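Local coordinates for SalCYP truncation (Salinispora tropica, PDB 7ABB), which belongs to the cytochrome P450 family, a mostly helical fold, and binds a heme c in its interior, at residues A245-Q249 with P375-R379; Y138-N142 with Q351-A355; A182-L186 with T230-L234; I363-P369 with L384-W388. All coordinates share one frame; numbering follows the deposited sequence.

Contact 1 of 4, residues A245-Q249 with P375-R379; sequences ANGIQ and PPFLR
Asn246 and Gln249 lie one helical turn apart on helix 238-253 and reach out to the backbone of loop 375-379. Asn246 uses both ends of its amide on one residue. Its OD1 takes the N-H of Leu378, with OD1 to N at 2.9 Å, and its ND2 gives a hydrogen bond to Leu378 O at 3.0 Å. Both bonds fall on lone pairs in the carbonyl planes. The two together fix the rotation of the amide. Gln249 adds a third bond, from NE2 to Pro376 O at 2.9 Å. It gets there because its chain runs extended, with CG anti to the backbone N (chi1 180°).

The tight part is at Leu378. Its CG lies between the two amides, 3.5 Å from Asn246 OD1 and 3.7 Å from Gln249 NE2. Its CD1 also meets Ala245 CB at 3.9 Å. Separately, Pro375 CB packs against Gln249 OE1 at 3.4 Å. The looser side is at Pro376 and Phe377. Pro376 is exposed, and its CB points away from the helix. Phe377 also starts away, but its ring swings back. It lies nearly parallel to the Asn246 amide, 9° between the planes, with ND2 over one face and 3.5 Å from CE1.

Asn242 O gives Asn246 ND2 a further, weak partner. Two buried side-chain amides thus hold the loop by Leu378 N, Leu378 O and Pro376 O. The join is polar, with Leu378 packed between them.

Contact 2 of 4, residues Y138-N142 with Q351-A355; sequences YVLEN and QILTA
Gln351 and Tyr138 bury the most surface where helix 130-147 meets helix 345-362. Each reaches across to the other helix. Tyr138 CG is anti to the backbone N (chi1 166°), which sends the hydroxyl across to donate to Gln351 O, with OH to O at 2.7 Å. The bond falls on a lone pair in the carbonyl plane. That oxygen also accepts the helical N-H of Ala355, so two donors grip it. Ala355 CB packs close to the ring, 3.6 Å from Tyr138 CE2.

Gln351 sends its amide the other way, alongside Asn142. The two amides stand almost perpendicular, at 89°. Asn142 ND2 donates to Gln351 OE1 at 2.9 Å, tilted 33° from the carbonyl plane of the glutamine. The same ND2 sits over the centre of the Tyr138 ring, 3.3 Å above its plane. A water bridges the glutamine amide to the other helix. It accepts from Gln351 NE2 at 2.9 Å and donates to Val139 O.

All the touching residues are buried, and the Gln351 side chain comes within about 4 Å of the heme c. Helix 108-120 packs on Tyr138 and Asn142, and Asn114 bonds to Asn142 OD1. Met244 of helix 238-253 touches Tyr138, Val139 and Ala355.

Contact 3 of 4, residues A182-L186 with T230-L234; sequences AFPAL and TVLFL
Leu186 is the main bump here. It projects from helix 182-199 into a hollow on helix 222-235 formed by Thr230, Phe233 and Leu234. Its CG stands anti to the backbone N (chi1 177°), which sends CG toward the other helix, where both methyls make contact. CD1 lies over one face of the Phe233 ring, 3.8 Å from the centroid and 22° off the ring normal, a CH-pi contact. CD2 touches Phe233 CD2 at 3.5 Å and also meets Thr230 CG2 and Leu234 CD2.

Thr230 CG2 is the return bump. It fits between Leu186 CD2 and the ring of Phe183, whose CE1 lies 3.6 Å away from it. Phe183 starts off to one side, and its ring end then swings in. It also meets Leu234 CD1.

The two short helical segments run at 128° to each other, with their axes 11.7 Å apart at closest approach. That spacing is filled by side chains, without backbone contact. Met164 of helix 154-165 also touches Leu234, and Leu232, on the same helix, touches the heme c.

No hydrogen bond crosses this contact. Thr230 OG1 bonds to Glu226 O in its own helix, which leaves its methyl for the interface. The join is therefore apolar and depends on shape.

Contact 4 of 4, residues I363-P369 with L384-W388; sequences IPDYRLP and LRIVW
A single antiparallel bridge joins the chain after helix 345-362 to the C-terminal strand 385-387, at Arg367 and Val387. This is a hydrogen-bonded pair. Arg367 N donates to Val387 O, and Val387 N donates to Arg367 O; both N to O distances are 2.9 Å. Just before the bridge, Tyr366 CA makes a CA-H...O contact with Val387 O at 3.3 Å.

Ile363, the first residue to leave helical geometry, reaches Trp388, the C-terminal residue. Trp388 CG lies between the backbone N and the carbonyl carbon (chi1 55°), which lays the indole against Ile363. Ile363 CD1 sits over the six-membered ring of Trp388, 3.9 Å from the centroid and 16° off the normal, a CH-pi contact. Its CG2 lies against the five-membered part of the indole, near CG and CD2. The indole N-H is used by Val123 O.

Strand 385-387 also pairs with strand 127-129 in a small antiparallel sheet, so residues 363-369 approach it from the other edge. In this mostly helical P450 fold the bridge joins the last strand to the segment that follows helix 345-362.

Tyr366 and Ile386 lie side by side, with CB to CG2 at 3.8 Å. Both continue inward: Tyr366 touches Ile248 and Ile386 touches Phe130. Leu368 CD2 meets Leu384 CD1 at 4.0 Å. On the outer side, Pro369 packs along the extended chain of Arg385, and its CB lies 3.7 Å from Arg385 NH1. The guanidinium has a salt bridge to Glu127, and Val387 CG1 lies over one of its faces.

How the contacts relate
Contacts 1 and 4 are neighbours, with centres about 13 Å apart. They touch where Ile248 meets Tyr366 and Gln249 meets Leu384. Their segments alternate along the chain, and the C-terminal region returns to pack on helix 238-253. The centres of contacts 1 and 2 are about 17 Å apart and the two do not touch, but Met244 of helix 238-253 packs against contact 2. Contact 3 is nested inside the loop contact 2 closes, and they meet at Leu140 and Phe233. Contacts 3 and 4 are farthest apart, about 32 Å between centres. Consecutive helices 222-235 and 238-253 carry contacts 3 and 1. Contacts 2 and 3 join helices near the heme c; contacts 1 and 4 fasten the C-terminal part beside them.

Contact 1 of 4, residues A245-Q249 with P375-R379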
loop_
_atom_site.group_PDB
_atom_site.type_symbol
_atom_site.label_atom_id
_atom_site.label_comp_id
_atom_site.label_asym_id
_atom_site.label_seq_id
_atom_site.Cartn_x
_atom_site.Cartn_y
_atom_site.Cartn_z
ATOM N N ALA A 245 10.582 -0.851 -3.467
ATOM C CA ALA A 245 11.341 -1.552 -4.499
ATOM C C ALA A 245 11.289 -0.808 -5.827
ATOM O O ALA A 245 12.315 -0.645 -6.500
ATOM C CB ALA A 245 10.793 -2.971 -4.659
ATOM N N ASN A 246 10.098 -0.398 -6.265
ATOM C CA ASN A 246 10.007 0.306 -7.540
ATOM C C ASN A 246 10.740 1.635 -7.500
ATOM O O ASN A 246 11.332 2.042 -8.515
ATOM C CB ASN A 246 8.538 0.504 -7.907
ATOM C CG ASN A 246 7.939 -0.717 -8.557
ATOM O OD1 ASN A 246 8.395 -1.154 -9.616
ATOM N ND2 ASN A 246 6.903 -1.274 -7.933
ATOM N N GLY A 247 10.739 2.308 -6.345
ATOM C CA GLY A 247 11.478 3.556 -6.227
ATOM C C GLY A 247 12.985 3.351 -6.305
ATOM O O GLY A 247 13.675 4.046 -7.056
ATOM N N ILE A 248 13.523 2.419 -5.507
ATOM C CA ILE A 248 14.966 2.160 -5.558
ATOM C C ILE A 248 15.357 1.603 -6.913
ATOM O O ILE A 248 16.454 1.880 -7.404
ATOM C CB ILE A 248 15.417 1.229 -4.414
ATOM C CG1 ILE A 248 16.919 1.399 -4.201
ATOM C CG2 ILE A 248 15.079 -0.203 -4.683
ATOM C CD1 ILE A 248 17.228 2.673 -3.417
ATOM N N GLN A 249 14.488 0.815 -7.551
ATOM C CA GLN A 249 14.827 0.314 -8.879
ATOM C C GLN A 249 15.002 1.460 -9.870
ATOM O O GLN A 249 15.929 1.445 -10.699
ATOM C CB GLN A 249 13.762 -0.667 -9.363
ATOM C CG GLN A 249 14.097 -1.198 -10.745
ATOM C CD GLN A 249 13.157 -2.243 -11.255
ATOM O OE1 GLN A 249 13.526 -3.401 -11.412
ATOM N NE2 GLN A 249 11.955 -1.825 -11.600
ATOM N N PRO A 375 13.977 -1.873 -16.883
ATOM C CA PRO A 375 13.474 -2.900 -15.977
ATOM C C PRO A 375 11.958 -2.900 -15.951
ATOM O O PRO A 375 11.334 -1.913 -16.362
ATOM C CB PRO A 375 14.051 -2.485 -14.624
ATOM C CG PRO A 375 14.147 -1.016 -14.702
ATOM C CD PRO A 375 14.449 -0.689 -16.151
ATOM N N PRO A 376 11.345 -3.985 -15.494
ATOM C CA PRO A 376 9.881 -4.052 -15.449
ATOM C C PRO A 376 9.325 -3.417 -14.189
ATOM O O PRO A 376 9.988 -3.295 -13.164
ATOM C CB PRO A 376 9.610 -5.556 -15.463
ATOM C CG PRO A 376 10.762 -6.126 -14.688
ATOM C CD PRO A 376 11.963 -5.242 -15.023
ATOM N N PHE A 377 8.052 -3.024 -14.271
ATOM C CA PHE A 377 7.352 -2.630 -13.060
ATOM C C PHE A 377 7.248 -3.847 -12.140
ATOM O O PHE A 377 6.901 -4.943 -12.599
ATOM C CB PHE A 377 5.952 -2.083 -13.412
ATOM C CG PHE A 377 5.157 -1.638 -12.204
ATOM C CD1 PHE A 377 5.439 -0.442 -11.579
ATOM C CD2 PHE A 377 4.170 -2.450 -11.675
ATOM C CE1 PHE A 377 4.734 -0.038 -10.444
ATOM C CE2 PHE A 377 3.439 -2.038 -10.538
ATOM C CZ PHE A 377 3.736 -0.843 -9.930
ATOM N N LEU A 378 7.540 -3.652 -10.849
ATOM C CA LEU A 378 7.656 -4.744 -9.882
ATOM C C LEU A 378 6.326 -4.942 -9.169
ATOM O O LEU A 378 5.810 -4.001 -8.575
ATOM C CB LEU A 378 8.750 -4.449 -8.861
ATOM C CG LEU A 378 10.124 -4.184 -9.498
ATOM C CD1 LEU A 378 11.098 -3.750 -8.425
ATOM C CD2 LEU A 378 10.617 -5.402 -10.238
ATOM N N ARG A 379 5.779 -6.151 -9.260
ATOM C CA ARG A 379 4.524 -6.507 -8.615
ATOM C C ARG A 379 4.473 -8.021 -8.489
ATOM O O ARG A 379 5.215 -8.742 -9.162
ATOM C CB ARG A 379 3.316 -5.996 -9.412
ATOM C CG ARG A 379 3.275 -6.523 -10.831
ATOM C CD ARG A 379 2.268 -5.786 -11.719
ATOM N NE ARG A 379 0.894 -6.224 -11.491
ATOM C CZ ARG A 379 0.216 -7.056 -12.282
ATOM N NH1 ARG A 379 0.769 -7.573 -13.375
ATOM N NH2 ARG A 379 -1.029 -7.379 -11.968
#

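Contact 2 of 4, residues Y138-N142 with Q351-A355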
loop_
_atom_site.group_PDB
_atom_site.type_symbol
_atom_site.label_atom_id
_atom_site.label_comp_id
_atom_site.label_asym_id
_atom_site.label_seq_id
_atom_site.Cartn_x
_atom_site.Cartn_y
_atom_site.Cartn_z
ATOM N N TYR A 138 12.001 -5.872 6.858
ATOM C CA TYR A 138 12.015 -4.517 7.410
ATOM C C TYR A 138 10.601 -4.005 7.641
ATOM O O TYR A 138 10.243 -3.596 8.752
ATOM C CB TYR A 138 12.757 -3.603 6.432
ATOM C CG TYR A 138 12.610 -2.127 6.628
ATOM C CD1 TYR A 138 13.223 -1.472 7.686
ATOM C CD2 TYR A 138 11.854 -1.368 5.745
ATOM C CE1 TYR A 138 13.099 -0.106 7.843
ATOM C CE2 TYR A 138 11.742 -0.022 5.892
ATOM C CZ TYR A 138 12.375 0.617 6.902
ATOM O OH TYR A 138 12.243 1.968 7.018
ATOM N N VAL A 139 9.786 -4.026 6.596
ATOM C CA VAL A 139 8.431 -3.507 6.682
ATOM C C VAL A 139 7.603 -4.317 7.668
ATOM O O VAL A 139 6.815 -3.755 8.443
ATOM C CB VAL A 139 7.791 -3.476 5.281
ATOM C CG1 VAL A 139 6.298 -3.158 5.368
ATOM C CG2 VAL A 139 8.488 -2.434 4.422
ATOM N N LEU A 140 7.722 -5.645 7.634
ATOM C CA LEU A 140 6.944 -6.460 8.560
ATOM C C LEU A 140 7.357 -6.205 10.002
ATOM O O LEU A 140 6.500 -6.134 10.886
ATOM C CB LEU A 140 7.084 -7.931 8.202
ATOM C CG LEU A 140 6.357 -8.916 9.119
ATOM C CD1 LEU A 140 4.866 -8.626 9.215
ATOM C CD2 LEU A 140 6.623 -10.336 8.622
ATOM N N GLU A 141 8.658 -6.075 10.271
ATOM C CA GLU A 141 9.094 -5.721 11.624
ATOM C C GLU A 141 8.430 -4.418 12.070
ATOM O O GLU A 141 7.904 -4.321 13.191
ATOM C CB GLU A 141 10.621 -5.589 11.683
ATOM C CG GLU A 141 11.136 -5.099 13.040
ATOM C CD GLU A 141 12.646 -5.102 13.182
ATOM O OE1 GLU A 141 13.336 -5.889 12.477
ATOM O OE2 GLU A 141 13.132 -4.285 13.985
ATOM N N ASN A 142 8.447 -3.407 11.203
ATOM C CA ASN A 142 7.835 -2.127 11.531
ATOM C C ASN A 142 6.337 -2.283 11.782
ATOM O O ASN A 142 5.786 -1.650 12.687
ATOM C CB ASN A 142 8.050 -1.123 10.387
ATOM C CG ASN A 142 9.498 -0.809 10.147
ATOM O OD1 ASN A 142 10.317 -0.791 11.066
ATOM N ND2 ASN A 142 9.822 -0.535 8.880
ATOM N N GLN A 351 8.276 4.805 6.713
ATOM C CA GLN A 351 9.108 3.639 6.410
ATOM C C GLN A 351 9.882 3.815 5.109
ATOM O O GLN A 351 11.060 3.413 5.029
ATOM C CB GLN A 351 8.253 2.387 6.321
ATOM C CG GLN A 351 7.673 1.940 7.635
ATOM C CD GLN A 351 6.841 0.722 7.467
ATOM O OE1 GLN A 351 7.373 -0.364 7.317
ATOM N NE2 GLN A 351 5.513 0.889 7.474
ATOM N N ILE A 352 9.235 4.352 4.074
ATOM C CA ILE A 352 9.888 4.513 2.777
ATOM C C ILE A 352 11.009 5.532 2.878
ATOM O O ILE A 352 12.152 5.271 2.479
ATOM C CB ILE A 352 8.850 4.911 1.711
ATOM C CG1 ILE A 352 7.887 3.774 1.478
ATOM C CG2 ILE A 352 9.533 5.257 0.389
ATOM C CD1 ILE A 352 6.598 4.215 0.745
ATOM N N LEU A 353 10.707 6.713 3.403
ATOM C CA LEU A 353 11.714 7.757 3.504
ATOM C C LEU A 353 12.890 7.300 4.355
ATOM O O LEU A 353 14.053 7.486 3.988
ATOM C CB LEU A 353 11.108 9.030 4.068
ATOM C CG LEU A 353 12.085 10.178 4.262
ATOM C CD1 LEU A 353 12.797 10.528 2.959
ATOM C CD2 LEU A 353 11.369 11.388 4.822
ATOM N N THR A 354 12.604 6.721 5.516
ATOM C CA THR A 354 13.672 6.310 6.425
ATOM C C THR A 354 14.550 5.249 5.778
ATOM O O THR A 354 15.792 5.305 5.888
ATOM C CB THR A 354 13.069 5.801 7.731
ATOM O OG1 THR A 354 12.309 6.848 8.346
ATOM C CG2 THR A 354 14.142 5.397 8.683
ATOM N N ALA A 355 13.934 4.263 5.118
ATOM C CA ALA A 355 14.735 3.215 4.478
ATOM C C ALA A 355 15.631 3.808 3.416
ATOM O O ALA A 355 16.817 3.463 3.332
ATOM C CB ALA A 355 13.850 2.153 3.856
HETATM O O HOH W 1 4.342 -1.696 7.797
#

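Contact 3 of 4, residues A182-L186 with T230-L234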
loop_
_atom_site.group_PDB
_atom_site.type_symbol
_atom_site.label_atom_id
_atom_site.label_comp_id
_atom_site.label_asym_id
_atom_site.label_seq_id
_atom_site.Cartn_x
_atom_site.Cartn_y
_atom_site.Cartn_z
ATOM N N ALA A 182 -1.636 -20.908 4.302
ATOM C CA ALA A 182 -1.148 -19.583 4.669
ATOM C C ALA A 182 -2.209 -18.793 5.435
ATOM O O ALA A 182 -1.998 -18.399 6.586
ATOM C CB ALA A 182 -0.706 -18.829 3.414
ATOM N N PHE A 183 -3.363 -18.545 4.810
ATOM C CA PHE A 183 -4.391 -17.755 5.484
ATOM C C PHE A 183 -4.884 -18.412 6.770
ATOM O O PHE A 183 -5.014 -17.698 7.780
ATOM C CB PHE A 183 -5.558 -17.469 4.529
ATOM C CG PHE A 183 -6.566 -16.500 5.084
ATOM C CD1 PHE A 183 -6.229 -15.170 5.282
ATOM C CD2 PHE A 183 -7.840 -16.917 5.416
ATOM C CE1 PHE A 183 -7.149 -14.280 5.804
ATOM C CE2 PHE A 183 -8.764 -16.029 5.935
ATOM C CZ PHE A 183 -8.420 -14.712 6.129
ATOM N N PRO A 184 -5.171 -19.717 6.818
ATOM C CA PRO A 184 -5.498 -20.341 8.115
ATOM C C PRO A 184 -4.455 -20.091 9.189
ATOM O O PRO A 184 -4.807 -19.895 10.359
ATOM C CB PRO A 184 -5.605 -21.829 7.760
ATOM C CG PRO A 184 -5.995 -21.846 6.333
ATOM C CD PRO A 184 -5.345 -20.654 5.696
ATOM N N ALA A 185 -3.170 -20.101 8.822
ATOM C CA ALA A 185 -2.124 -19.821 9.799
ATOM C C ALA A 185 -2.240 -18.396 10.318
ATOM O O ALA A 185 -2.059 -18.140 11.514
ATOM C CB ALA A 185 -0.746 -20.057 9.174
ATOM N N LEU A 186 -2.529 -17.448 9.429
ATOM C CA LEU A 186 -2.744 -16.077 9.870
ATOM C C LEU A 186 -3.935 -15.994 10.817
ATOM O O LEU A 186 -3.881 -15.294 11.834
ATOM C CB LEU A 186 -2.959 -15.167 8.662
ATOM C CG LEU A 186 -3.278 -13.712 8.987
ATOM C CD1 LEU A 186 -2.148 -13.081 9.765
ATOM C CD2 LEU A 186 -3.544 -12.929 7.707
ATOM N N THR A 230 -6.422 -9.154 11.058
ATOM C CA THR A 230 -6.159 -9.767 9.759
ATOM C C THR A 230 -5.985 -8.708 8.679
ATOM O O THR A 230 -5.067 -8.791 7.856
ATOM C CB THR A 230 -7.294 -10.727 9.394
ATOM O OG1 THR A 230 -7.440 -11.696 10.440
ATOM C CG2 THR A 230 -6.998 -11.454 8.091
ATOM N N VAL A 231 -6.869 -7.707 8.653
ATOM C CA VAL A 231 -6.762 -6.655 7.640
ATOM C C VAL A 231 -5.458 -5.892 7.785
ATOM O O VAL A 231 -4.781 -5.585 6.795
ATOM C CB VAL A 231 -7.977 -5.711 7.737
ATOM C CG1 VAL A 231 -7.741 -4.445 6.939
ATOM C CG2 VAL A 231 -9.225 -6.411 7.269
ATOM N N LEU A 232 -5.066 -5.582 9.025
ATOM C CA LEU A 232 -3.813 -4.877 9.231
ATOM C C LEU A 232 -2.642 -5.671 8.687
ATOM O O LEU A 232 -1.740 -5.099 8.070
ATOM C CB LEU A 232 -3.619 -4.585 10.716
ATOM C CG LEU A 232 -4.580 -3.527 11.251
ATOM C CD1 LEU A 232 -4.439 -3.392 12.738
ATOM C CD2 LEU A 232 -4.332 -2.173 10.619
ATOM N N PHE A 233 -2.641 -6.988 8.897
ATOM C CA PHE A 233 -1.561 -7.807 8.353
ATOM C C PHE A 233 -1.576 -7.778 6.833
ATOM O O PHE A 233 -0.529 -7.619 6.197
ATOM C CB PHE A 233 -1.679 -9.242 8.849
ATOM C CG PHE A 233 -0.586 -10.141 8.341
ATOM C CD1 PHE A 233 0.610 -10.230 9.013
ATOM C CD2 PHE A 233 -0.762 -10.902 7.197
ATOM C CE1 PHE A 233 1.626 -11.055 8.541
ATOM C CE2 PHE A 233 0.260 -11.741 6.733
ATOM C CZ PHE A 233 1.432 -11.810 7.411
ATOM N N LEU A 234 -2.759 -7.948 6.237
ATOM C CA LEU A 234 -2.844 -8.063 4.783
ATOM C C LEU A 234 -2.575 -6.734 4.082
ATOM O O LEU A 234 -2.092 -6.728 2.938
ATOM C CB LEU A 234 -4.218 -8.606 4.391
ATOM C CG LEU A 234 -4.491 -10.060 4.783
ATOM C CD1 LEU A 234 -5.936 -10.413 4.467
ATOM C CD2 LEU A 234 -3.558 -11.021 4.079
#

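Contact 4 of 4, residues I363-P369 with L384-W388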
loop_
_atom_site.group_PDB
_atom_site.type_symbol
_atom_site.label_atom_id
_atom_site.label_comp_id
_atom_site.label_asym_id
_atom_site.label_seq_id
_atom_site.Cartn_x
_atom_site.Cartn_y
_atom_site.Cartn_z
ATOM N N ILE A 363 25.063 2.974 1.129
ATOM C CA ILE A 363 25.179 2.555 -0.265
ATOM C C ILE A 363 24.801 3.749 -1.141
ATOM O O ILE A 363 23.705 3.772 -1.731
ATOM C CB ILE A 363 24.293 1.329 -0.548
ATOM C CG1 ILE A 363 24.519 0.214 0.488
ATOM C CG2 ILE A 363 24.513 0.829 -2.006
ATOM C CD1 ILE A 363 23.587 -0.996 0.319
ATOM N N PRO A 364 25.657 4.774 -1.225
ATOM C CA PRO A 364 25.305 5.971 -2.002
ATOM C C PRO A 364 25.254 5.729 -3.486
ATOM O O PRO A 364 24.528 6.448 -4.184
ATOM C CB PRO A 364 26.402 6.971 -1.625
ATOM C CG PRO A 364 27.570 6.121 -1.206
ATOM C CD PRO A 364 26.936 4.939 -0.512
ATOM N N ASP A 365 26.038 4.783 -4.000
ATOM C CA ASP A 365 26.102 4.490 -5.426
ATOM C C ASP A 365 25.789 3.013 -5.614
ATOM O O ASP A 365 26.316 2.161 -4.884
ATOM C CB ASP A 365 27.493 4.836 -5.972
ATOM C CG ASP A 365 27.563 4.812 -7.486
ATOM O OD1 ASP A 365 26.534 4.626 -8.150
ATOM O OD2 ASP A 365 28.677 4.987 -8.002
ATOM N N TYR A 366 24.912 2.715 -6.565
ATOM C CA TYR A 366 24.427 1.364 -6.787
ATOM C C TYR A 366 23.789 1.352 -8.170
ATOM O O TYR A 366 23.523 2.406 -8.756
ATOM C CB TYR A 366 23.442 0.920 -5.674
ATOM C CG TYR A 366 22.315 1.913 -5.456
ATOM C CD1 TYR A 366 22.493 3.028 -4.646
ATOM C CD2 TYR A 366 21.129 1.776 -6.148
ATOM C CE1 TYR A 366 21.488 3.963 -4.492
ATOM C CE2 TYR A 366 20.132 2.681 -5.996
ATOM C CZ TYR A 366 20.327 3.773 -5.186
ATOM O OH TYR A 366 19.312 4.697 -5.056
ATOM N N ARG A 367 23.491 0.153 -8.661
ATOM C CA ARG A 367 22.941 0.028 -10.003
ATOM C C ARG A 367 22.204 -1.299 -10.137
ATOM O O ARG A 367 22.342 -2.203 -9.320
ATOM C CB ARG A 367 24.035 0.161 -11.074
ATOM C CG ARG A 367 25.042 -0.987 -11.065
ATOM C CD ARG A 367 26.209 -0.782 -12.026
ATOM N NE ARG A 367 27.019 0.360 -11.641
ATOM C CZ ARG A 367 28.061 0.820 -12.338
ATOM N NH1 ARG A 367 28.455 0.204 -13.460
ATOM N NH2 ARG A 367 28.747 1.874 -11.909
ATOM N N LEU A 368 21.438 -1.414 -11.201
ATOM C CA LEU A 368 20.901 -2.715 -11.556
ATOM C C LEU A 368 21.995 -3.527 -12.253
ATOM O O LEU A 368 22.925 -2.963 -12.832
ATOM C CB LEU A 368 19.675 -2.552 -12.459
ATOM C CG LEU A 368 18.569 -1.705 -11.818
ATOM C CD1 LEU A 368 17.383 -1.589 -12.799
ATOM C CD2 LEU A 368 18.118 -2.252 -10.487
ATOM N N PRO A 369 21.916 -4.862 -12.205
ATOM C CA PRO A 369 23.039 -5.682 -12.718
ATOM C C PRO A 369 23.440 -5.321 -14.134
ATOM O O PRO A 369 24.632 -5.120 -14.422
ATOM C CB PRO A 369 22.489 -7.105 -12.600
ATOM C CG PRO A 369 21.597 -7.022 -11.348
ATOM C CD PRO A 369 20.923 -5.675 -11.473
ATOM N N LEU A 384 14.230 -8.345 -7.272
ATOM C CA LEU A 384 14.966 -7.124 -7.561
ATOM C C LEU A 384 16.367 -7.285 -6.997
ATOM O O LEU A 384 16.563 -7.209 -5.781
ATOM C CB LEU A 384 14.265 -5.917 -6.952
ATOM C CG LEU A 384 15.060 -4.616 -7.011
ATOM C CD1 LEU A 384 15.355 -4.233 -8.444
ATOM C CD2 LEU A 384 14.310 -3.508 -6.316
ATOM N N ARG A 385 17.329 -7.513 -7.883
ATOM C CA ARG A 385 18.739 -7.554 -7.517
ATOM C C ARG A 385 19.341 -6.173 -7.746
ATOM O O ARG A 385 19.177 -5.584 -8.818
ATOM C CB ARG A 385 19.484 -8.609 -8.336
ATOM C CG ARG A 385 20.970 -8.749 -8.009
ATOM C CD ARG A 385 21.607 -9.928 -8.744
ATOM N NE ARG A 385 23.069 -9.992 -8.588
ATOM C CZ ARG A 385 23.948 -10.100 -9.592
ATOM N NH1 ARG A 385 23.522 -10.143 -10.857
ATOM N NH2 ARG A 385 25.270 -10.162 -9.345
ATOM N N ILE A 386 20.041 -5.666 -6.741
ATOM C CA ILE A 386 20.789 -4.423 -6.832
ATOM C C ILE A 386 22.238 -4.771 -6.532
ATOM O O ILE A 386 22.507 -5.644 -5.697
ATOM C CB ILE A 386 20.267 -3.372 -5.835
ATOM C CG1 ILE A 386 18.762 -3.175 -6.011
ATOM C CG2 ILE A 386 21.035 -2.070 -5.953
ATOM C CD1 ILE A 386 18.154 -2.171 -5.074
ATOM N N VAL A 387 23.169 -4.105 -7.225
ATOM C CA VAL A 387 24.593 -4.326 -7.009
ATOM C C VAL A 387 25.311 -2.989 -6.819
ATOM O O VAL A 387 24.821 -1.925 -7.204
ATOM C CB VAL A 387 25.238 -5.131 -8.170
ATOM C CG1 VAL A 387 24.561 -6.496 -8.336
ATOM C CG2 VAL A 387 25.207 -4.362 -9.488
ATOM N N TRP A 388 26.507 -3.062 -6.224
ATOM C CA TRP A 388 27.297 -1.864 -5.967
ATOM C C TRP A 388 28.744 -2.244 -5.725
ATOM O O TRP A 388 29.026 -3.384 -5.361
ATOM C CB TRP A 388 26.766 -1.074 -4.758
ATOM C CG TRP A 388 26.661 -1.883 -3.491
ATOM C CD1 TRP A 388 27.604 -1.997 -2.502
ATOM C CD2 TRP A 388 25.559 -2.691 -3.088
ATOM N NE1 TRP A 388 27.147 -2.827 -1.507
ATOM C CE2 TRP A 388 25.886 -3.256 -1.837
ATOM C CE3 TRP A 388 24.308 -2.969 -3.647
ATOM C CZ2 TRP A 388 25.029 -4.130 -1.158
ATOM C CZ3 TRP A 388 23.444 -3.820 -2.950
ATOM C CH2 TRP A 388 23.814 -4.387 -1.730
ATOM O OXT TRP A 388 29.624 -1.402 -5.900
#